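Local structure of EmGH1 (Erythrobacter marinus, 5Z87) at residues I711-S714 / A719-I722. The protein probably hydrolyses beta-glucosidic bonds as a beta-glucosidase of glycosyl hydrolase family 3. Numbering follows the deposited sequence. Where two conformers were deposited one is given.
With MG (magnesium ion), chain E.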
# COMPACT_ATOMS: atom_id res chain seq x y z
N ILE A 711 13.81 16.97 11.83
CA ILE A 711 14.58 16.25 12.83
C ILE A 711 14.61 14.77 12.49
O ILE A 711 13.77 14.25 11.76
CB ILE A 711 14.05 16.43 14.27
CG1 ILE A 711 12.69 15.75 14.41
CG2 ILE A 711 13.97 17.92 14.65
CD1 ILE A 711 12.44 15.18 15.77
N ARG A 712 15.62 14.09 13.03
CA ARG A 712 15.71 12.63 13.00
C ARG A 712 16.06 12.15 14.40
O ARG A 712 17.07 12.58 14.97
CB ARG A 712 16.75 12.15 11.98
CG ARG A 712 17.37 10.76 12.25
CD ARG A 712 16.39 9.62 12.03
NE ARG A 712 17.03 8.30 12.19
CZ ARG A 712 16.37 7.15 12.27
NH1 ARG A 712 17.03 6.01 12.41
NH2 ARG A 712 15.05 7.13 12.20
N ASP A 713 15.23 11.28 14.96
CA ASP A 713 15.52 10.64 16.23
C ASP A 713 16.35 9.40 15.91
O ASP A 713 15.81 8.38 15.46
CB ASP A 713 14.21 10.32 16.95
CG ASP A 713 14.42 9.73 18.32
OD1 ASP A 713 15.59 9.65 18.78
OD2 ASP A 713 13.40 9.34 18.93
N SER A 714 17.67 9.51 16.11
CA SER A 714 18.61 8.51 15.60
C SER A 714 18.29 7.11 16.12
O SER A 714 18.31 6.14 15.35
CB SER A 714 20.05 8.88 15.98
OG SER A 714 20.45 10.07 15.35
N ALA A 719 11.06 2.27 15.54
CA ALA A 719 11.76 2.90 14.42
C ALA A 719 11.00 4.13 13.93
O ALA A 719 9.79 4.08 13.72
CB ALA A 719 11.91 1.89 13.29
N ARG A 720 11.72 5.23 13.75
CA ARG A 720 11.14 6.50 13.39
C ARG A 720 11.65 6.96 12.03
O ARG A 720 12.67 6.44 11.54
CB ARG A 720 11.46 7.55 14.46
CG ARG A 720 10.78 7.24 15.78
CD ARG A 720 10.96 8.34 16.78
NE ARG A 720 10.50 9.64 16.30
CZ ARG A 720 10.53 10.74 17.05
NH1 ARG A 720 10.99 10.67 18.30
NH2 ARG A 720 10.13 11.91 16.56
N PRO A 721 10.99 7.92 11.39
CA PRO A 721 11.38 8.30 10.03
C PRO A 721 12.80 8.84 9.97
O PRO A 721 13.37 9.29 10.97
CB PRO A 721 10.36 9.38 9.65
CG PRO A 721 9.17 9.05 10.46
CD PRO A 721 9.74 8.61 11.79
N ILE A 722 13.38 8.77 8.77
CA ILE A 722 14.72 9.31 8.57
C ILE A 722 14.73 10.83 8.67
O ILE A 722 15.80 11.42 8.87
CB ILE A 722 15.30 8.86 7.22
CG1 ILE A 722 14.48 9.45 6.07
CG2 ILE A 722 15.32 7.36 7.12
CD1 ILE A 722 14.95 8.99 4.69
MG MG E . 16.34 8.76 20.40
O HOH W 1 13.03 10.71 13.49
O HOH W 2 14.96 5.43 14.99
O HOH W 3 14.33 8.47 21.09
O HOH W 4 18.23 9.11 19.53
O HOH W 5 16.96 7.49 21.92
O HOH W 6 16.30 10.56 21.66
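The magnesium site at the end of strand 703-713 shares the carboxylate of Asp713 with Arg720. Asp713 OD1 binds the magnesium ion at 2.0 Å, and four waters and Ile715 O complete six ligands. The other oxygen, OD2, makes a salt bridge to Arg720 NH1 (2.8 Å), whose hydrogen bond is weak, bent to 123° at the proton. The carboxylate and guanidinium planes stand almost perpendicular, 87° apart, and Asp713 CB lies over one face of the guanidinium, offset toward its rim. With CG anti to the backbone N (chi1 -176°), the Asp713 carboxylate reaches both cations, which probably favours its ionised form. Arg720 NH1 also bonds Phe750 O, and NH2 makes a salt bridge to Glu724. All this lies in the fibronectin type III-like domain, where 719-722 belongs to the loop joining antiparallel strands 703-713 and 724-733. In the conformer described, one of two, a bend at chi2 brings the Arg712 guanidinium over to that loop. NH2 donates to Pro721 O at 3.0 Å, approaching from above the carbonyl plane. Arg712 CB sits 3.3 Å from Ile722 O. A water accepts from Asp713 N and donates to Pro721 O, bridging strand and loop.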